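PDB 3UMC: haloacid dehalogenase from Pseudomonas aeruginosa, which probably catalyses the hydrolytic removal of halide from L-2-haloacids. Local coordinates for residues R63-Y68 and P219-P224; Q177-A182 and L203-A208. One frame throughout, in Å; residues are numbered along the deposited sequence.

Contact 1 (R63-Y68 and P219-P224); sequences RWRQQY and PLEYGP
In this haloacid dehalogenase fold, Arg65 and Gln66, on helix 57-67 in the helical cap, meet Glu221 and Tyr222 of the Rossmann-like core domain, in the loop between strands 212-216 and 238-240. The backbones stay well apart, 9.6 Å between the CA atoms of Arg65 and Tyr222, so long side chains make the contact and little surface is buried. Tyr222 sits in a type I beta turn from Leu220 to Gly223, closed by Gly223 N donating to Leu220 O. Its phenol reaches across to the helix, where Arg65 crosses it at about a right angle. Arg65 CG, anti to the backbone N, comes 3.9 Å from Tyr222 CE1, and the bend at chi2 (53°) then turns NE to the phenol oxygen. The resulting hydrogen bond from Arg65 NE to Tyr222 OH is nearly straight (166°) but weak at 3.5 Å; the oxygen lies at the guanidinium edge, near its plane. The guanidinium thus meets the phenol oxygen rather than the ring face, with the planes 38° apart. Trp36 joins the cluster, taking a cation-pi contact from Arg65 and an edge-to-face one from Tyr222. Glu221 adds an opposite charge: its OE2 is 4.3 Å from Arg65 NH2, well out of the guanidinium plane, so any attraction is one of charge alone and probably modest. The carboxylate is engaged more firmly by His199 NE2, bonded to OE1, and Trp36 NE1, bonded to OE2. At the outer side of the contact the Gln66 chain is bent at chi2, and its OE1 meets the ring obliquely, 3.9 Å from Tyr222 CE1.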
loop_
_atom_site.group_PDB
_atom_site.type_symbol
_atom_site.label_atom_id
_atom_site.label_comp_id
_atom_site.label_asym_id
_atom_site.label_seq_id
_atom_site.Cartn_x
_atom_site.Cartn_y
_atom_site.Cartn_z
ATOM N N ARG A 63 11.099 -13.954 -24.920
ATOM C CA ARG A 63 10.940 -15.295 -24.403
ATOM C C ARG A 63 10.698 -15.295 -22.878
ATOM O O ARG A 63 9.947 -16.121 -22.372
ATOM C CB ARG A 63 12.174 -16.137 -24.764
ATOM C CG ARG A 63 12.308 -16.529 -26.305
ATOM C CD ARG A 63 11.389 -17.726 -26.680
ATOM N NE ARG A 63 11.509 -18.853 -25.748
ATOM C CZ ARG A 63 12.507 -19.738 -25.742
ATOM N NH1 ARG A 63 13.517 -19.644 -26.619
ATOM N NH2 ARG A 63 12.502 -20.726 -24.837
ATOM N N TRP A 64 11.366 -14.402 -22.152
ATOM C CA TRP A 64 11.258 -14.368 -20.690
ATOM C C TRP A 64 9.806 -14.096 -20.275
ATOM O O TRP A 64 9.242 -14.775 -19.415
ATOM C CB TRP A 64 12.160 -13.285 -20.141
ATOM C CG TRP A 64 12.513 -13.391 -18.702
ATOM C CD1 TRP A 64 12.087 -14.326 -17.795
ATOM C CD2 TRP A 64 13.349 -12.516 -18.005
ATOM N NE1 TRP A 64 12.666 -14.094 -16.570
ATOM C CE2 TRP A 64 13.424 -12.968 -16.670
ATOM C CE3 TRP A 64 14.053 -11.387 -18.369
ATOM C CZ2 TRP A 64 14.163 -12.322 -15.729
ATOM C CZ3 TRP A 64 14.773 -10.754 -17.443
ATOM C CH2 TRP A 64 14.853 -11.209 -16.142
ATOM N N ARG A 65 9.194 -13.150 -20.969
ATOM C CA ARG A 65 7.833 -12.751 -20.693
ATOM C C ARG A 65 6.862 -13.904 -20.859
ATOM O O ARG A 65 5.798 -13.903 -20.245
ATOM C CB ARG A 65 7.430 -11.553 -21.581
ATOM C CG ARG A 65 5.992 -11.032 -21.377
ATOM C CD ARG A 65 5.697 -10.726 -19.927
ATOM N NE ARG A 65 4.444 -10.003 -19.731
ATOM C CZ ARG A 65 4.022 -9.556 -18.557
ATOM N NH1 ARG A 65 4.714 -9.796 -17.451
ATOM N NH2 ARG A 65 2.874 -8.900 -18.469
ATOM N N GLN A 66 7.211 -14.886 -21.676
ATOM C CA GLN A 66 6.342 -16.065 -21.867
ATOM C C GLN A 66 6.715 -17.320 -21.066
ATOM O O GLN A 66 5.886 -18.216 -20.930
ATOM C CB GLN A 66 6.313 -16.429 -23.350
ATOM C CG GLN A 66 5.794 -15.327 -24.244
ATOM C CD GLN A 66 4.414 -14.863 -23.837
ATOM O OE1 GLN A 66 4.128 -13.656 -23.832
ATOM N NE2 GLN A 66 3.543 -15.824 -23.476
ATOM N N GLN A 67 7.944 -17.387 -20.566
ATOM C CA GLN A 67 8.557 -18.659 -20.106
ATOM C C GLN A 67 8.001 -19.160 -18.785
ATOM O O GLN A 67 7.952 -20.401 -18.535
ATOM C CB GLN A 67 10.078 -18.496 -19.967
ATOM C CG GLN A 67 10.877 -19.719 -19.473
ATOM C CD GLN A 67 11.365 -20.684 -20.579
ATOM O OE1 GLN A 67 11.202 -20.446 -21.792
ATOM N NE2 GLN A 67 11.992 -21.782 -20.140
ATOM N N TYR A 68 7.572 -18.211 -17.945
ATOM C CA TYR A 68 7.144 -18.548 -16.588
ATOM C C TYR A 68 5.685 -18.995 -16.479
ATOM O O TYR A 68 5.271 -19.547 -15.428
ATOM C CB TYR A 68 7.493 -17.404 -15.610
ATOM C CG TYR A 68 6.764 -16.089 -15.820
ATOM C CD1 TYR A 68 7.461 -14.915 -16.151
ATOM C CD2 TYR A 68 5.378 -16.016 -15.673
ATOM C CE1 TYR A 68 6.776 -13.697 -16.316
ATOM C CE2 TYR A 68 4.692 -14.831 -15.849
ATOM C CZ TYR A 68 5.387 -13.668 -16.158
ATOM O OH TYR A 68 4.648 -12.540 -16.303
ATOM N N PRO A 219 -0.988 -0.746 -27.863
ATOM C CA PRO A 219 -0.654 -1.594 -29.016
ATOM C C PRO A 219 0.846 -1.851 -29.242
ATOM O O PRO A 219 1.144 -2.692 -30.032
ATOM C CB PRO A 219 -1.284 -0.871 -30.207
ATOM C CG PRO A 219 -1.312 0.654 -29.826
ATOM C CD PRO A 219 -1.574 0.566 -28.251
ATOM N N LEU A 220 1.736 -1.204 -28.473
ATOM C CA LEU A 220 3.194 -1.311 -28.576
ATOM C C LEU A 220 3.784 -2.122 -27.417
ATOM O O LEU A 220 4.988 -2.322 -27.339
ATOM C CB LEU A 220 3.806 0.134 -28.645
ATOM C CG LEU A 220 3.406 0.874 -29.977
ATOM C CD1 LEU A 220 4.057 2.199 -30.224
ATOM C CD2 LEU A 220 3.710 -0.036 -31.155
ATOM N N GLU A 221 2.953 -2.605 -26.500
ATOM C CA GLU A 221 3.497 -3.328 -25.354
ATOM C C GLU A 221 4.470 -4.450 -25.787
ATOM O O GLU A 221 5.552 -4.623 -25.186
ATOM C CB GLU A 221 2.385 -3.954 -24.530
ATOM C CG GLU A 221 2.861 -4.643 -23.307
ATOM C CD GLU A 221 1.739 -5.224 -22.411
ATOM O OE1 GLU A 221 0.501 -5.063 -22.662
ATOM O OE2 GLU A 221 2.159 -5.786 -21.396
ATOM N N TYR A 222 4.043 -5.225 -26.785
ATOM C CA TYR A 222 4.739 -6.417 -27.190
ATOM C C TYR A 222 5.582 -6.168 -28.451
ATOM O O TYR A 222 6.089 -7.119 -29.061
ATOM C CB TYR A 222 3.769 -7.587 -27.374
ATOM C CG TYR A 222 3.336 -8.215 -26.065
ATOM C CD1 TYR A 222 4.091 -9.185 -25.462
ATOM C CD2 TYR A 222 2.172 -7.813 -25.413
ATOM C CE1 TYR A 222 3.686 -9.788 -24.216
ATOM C CE2 TYR A 222 1.780 -8.390 -24.200
ATOM C CZ TYR A 222 2.538 -9.384 -23.606
ATOM O OH TYR A 222 2.157 -9.953 -22.378
ATOM N N GLY A 223 5.763 -4.899 -28.776
ATOM C CA GLY A 223 6.503 -4.461 -29.947
ATOM C C GLY A 223 5.666 -4.325 -31.217
ATOM O O GLY A 223 4.461 -4.606 -31.207
ATOM N N PRO A 224 6.313 -3.927 -32.339
ATOM C CA PRO A 224 5.645 -3.843 -33.665
ATOM C C PRO A 224 4.898 -5.128 -34.096
ATOM O O PRO A 224 3.901 -5.027 -34.789
ATOM C CB PRO A 224 6.800 -3.506 -34.617
ATOM C CG PRO A 224 7.859 -2.821 -33.697
ATOM C CD PRO A 224 7.758 -3.607 -32.417
#

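Contact 2 (Q177-A182 and L203-A208); sequences QVYLGA and LKAARA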
loop_
_atom_site.group_PDB
_atom_site.type_symbol
_atom_site.label_atom_id
_atom_site.label_comp_id
_atom_site.label_asym_id
_atom_site.label_seq_id
_atom_site.Cartn_x
_atom_site.Cartn_y
_atom_site.Cartn_z
ATOM N N GLN A 177 -9.741 -14.345 -6.082
ATOM C CA GLN A 177 -9.262 -13.906 -4.801
ATOM C C GLN A 177 -8.528 -12.551 -4.856
ATOM O O GLN A 177 -8.532 -11.802 -3.869
ATOM C CB GLN A 177 -8.371 -14.991 -4.200
ATOM C CG GLN A 177 -9.193 -16.222 -3.698
ATOM C CD GLN A 177 -9.391 -17.301 -4.765
ATOM O OE1 GLN A 177 -9.156 -17.064 -5.961
ATOM N NE2 GLN A 177 -9.729 -18.554 -4.317
ATOM N N VAL A 178 -7.919 -12.246 -5.998
ATOM C CA VAL A 178 -7.136 -11.021 -6.157
ATOM C C VAL A 178 -8.068 -9.820 -6.138
ATOM O O VAL A 178 -7.942 -8.921 -5.302
ATOM C CB VAL A 178 -6.257 -11.037 -7.428
ATOM C CG1 VAL A 178 -5.519 -9.642 -7.589
ATOM C CG2 VAL A 178 -5.203 -12.228 -7.348
ATOM N N TYR A 179 -9.058 -9.847 -7.016
ATOM C CA TYR A 179 -10.029 -8.764 -7.138
ATOM C C TYR A 179 -10.804 -8.627 -5.882
ATOM O O TYR A 179 -11.052 -7.484 -5.392
ATOM C CB TYR A 179 -10.954 -8.973 -8.332
ATOM C CG TYR A 179 -10.236 -9.369 -9.584
ATOM C CD1 TYR A 179 -9.598 -8.404 -10.372
ATOM C CD2 TYR A 179 -10.095 -10.737 -9.949
ATOM C CE1 TYR A 179 -8.876 -8.765 -11.500
ATOM C CE2 TYR A 179 -9.408 -11.089 -11.071
ATOM C CZ TYR A 179 -8.819 -10.089 -11.881
ATOM O OH TYR A 179 -8.076 -10.438 -12.993
ATOM N N LEU A 180 -11.213 -9.763 -5.323
ATOM C CA LEU A 180 -12.050 -9.716 -4.142
ATOM C C LEU A 180 -11.234 -9.254 -2.974
ATOM O O LEU A 180 -11.726 -8.514 -2.158
ATOM C CB LEU A 180 -12.676 -11.112 -3.818
ATOM C CG LEU A 180 -13.607 -11.712 -4.849
ATOM C CD1 LEU A 180 -13.838 -13.262 -4.557
ATOM C CD2 LEU A 180 -14.849 -10.922 -4.926
ATOM N N GLY A 181 -9.994 -9.727 -2.848
ATOM C CA GLY A 181 -9.137 -9.253 -1.763
ATOM C C GLY A 181 -8.869 -7.737 -1.810
ATOM O O GLY A 181 -8.911 -7.049 -0.778
ATOM N N ALA A 182 -8.653 -7.214 -3.012
ATOM C CA ALA A 182 -8.404 -5.773 -3.198
ATOM C C ALA A 182 -9.574 -4.996 -2.645
ATOM O O ALA A 182 -9.365 -4.058 -1.882
ATOM C CB ALA A 182 -8.243 -5.445 -4.601
ATOM N N LEU A 203 -9.951 -7.584 -17.397
ATOM C CA LEU A 203 -11.177 -6.851 -17.325
ATOM C C LEU A 203 -12.376 -7.864 -17.286
ATOM O O LEU A 203 -13.382 -7.636 -16.645
ATOM C CB LEU A 203 -11.237 -5.941 -18.528
ATOM C CG LEU A 203 -10.228 -4.779 -18.568
ATOM C CD1 LEU A 203 -10.520 -4.003 -19.816
ATOM C CD2 LEU A 203 -10.392 -3.828 -17.332
ATOM N N LYS A 204 -12.244 -8.946 -18.008
ATOM C CA LYS A 204 -13.307 -9.967 -18.081
ATOM C C LYS A 204 -13.492 -10.594 -16.690
ATOM O O LYS A 204 -14.632 -10.709 -16.184
ATOM C CB LYS A 204 -12.929 -10.985 -19.157
ATOM C CG LYS A 204 -13.920 -12.213 -19.330
ATOM C CD LYS A 204 -13.225 -13.348 -20.026
ATOM C CE LYS A 204 -14.097 -14.635 -20.150
ATOM N NZ LYS A 204 -15.295 -14.702 -19.203
ATOM N N ALA A 205 -12.372 -10.946 -16.044
ATOM C CA ALA A 205 -12.439 -11.503 -14.682
ATOM C C ALA A 205 -13.023 -10.504 -13.664
ATOM O O ALA A 205 -13.858 -10.876 -12.876
ATOM C CB ALA A 205 -11.076 -12.022 -14.235
ATOM N N ALA A 206 -12.632 -9.218 -13.725
ATOM C CA ALA A 206 -13.136 -8.160 -12.822
ATOM C C ALA A 206 -14.633 -7.931 -13.004
ATOM O O ALA A 206 -15.401 -7.752 -12.030
ATOM C CB ALA A 206 -12.334 -6.790 -13.065
ATOM N N ARG A 207 -15.055 -7.823 -14.262
ATOM C CA ARG A 207 -16.501 -7.654 -14.555
ATOM C C ARG A 207 -17.368 -8.780 -13.954
ATOM O O ARG A 207 -18.428 -8.525 -13.409
ATOM C CB ARG A 207 -16.799 -7.622 -16.045
ATOM C CG ARG A 207 -18.257 -7.410 -16.386
ATOM C CD ARG A 207 -18.429 -7.007 -17.830
ATOM N NE ARG A 207 -18.481 -5.535 -17.953
ATOM C CZ ARG A 207 -18.776 -4.883 -19.073
ATOM N NH1 ARG A 207 -18.920 -5.518 -20.211
ATOM N NH2 ARG A 207 -18.913 -3.580 -19.042
ATOM N N ALA A 208 -16.931 -10.008 -14.101
ATOM C CA ALA A 208 -17.704 -11.148 -13.566
ATOM C C ALA A 208 -17.840 -11.083 -12.037
ATOM O O ALA A 208 -18.715 -11.700 -11.504
ATOM C CB ALA A 208 -17.076 -12.423 -13.983
#
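Helices 176-186 and 200-208 come closest at Tyr179 and Ala206, whose CA atoms are 6.5 Å apart, a short separation consistent with the small side chains of Ala205 and Ala206. Tyr179 is the one large side chain in the gap. Its CG is anti to the carbonyl carbon (chi1 -46°), and the ring turns one face to the backbone of Ala205 and Ala206. Ala206 N stands 4.3 Å above the ring plane, over its centre, with Ala206 CA and Ala205 C over the same face. The methyl groups lie toward opposite long sides of the ring. Ala205 CB packs at the CE2 side, by the hydroxyl, 3.7 Å from Tyr179 CE2 and 3.6 Å from Tyr179 OH, while Ala206 CB lies beside the CD1-CE1 bond, 4.2 Å from Tyr179 CD1. Both helices belong to the Rossmann-like core of the haloacid dehalogenase fold, and strand 193-197 runs between them in the chain, so that helix 176-186, the strand and helix 200-208 form consecutive elements of its alternating alpha/beta pattern. Leu195 of that strand touches both Tyr179 and Ala206, placing the contact against the central parallel sheet. The polar end of the tyrosine is satisfied within the second helix: Tyr179 OH is hydrogen-bonded to Asp202 OD1, one turn before Ala206.

In the fold
The two contacts lie in different parts of the molecule, their centres 23 Å apart and their nearest atoms about 11 Å apart, without touching. Both segments of contact 2 fall between those of contact 1 in sequence: helix 57-67 comes first, then helices 176-186 and 200-208, and finally the loop holding 219-224. Strand 212-216 links them, following helix 200-208 and leading into that loop. Contact 2 packs two helices beside the parallel sheet within the core domain, whereas contact 1 bridges from the core to the helical cap. One is therefore internal to a domain, the other a sparse, largely polar contact between domains.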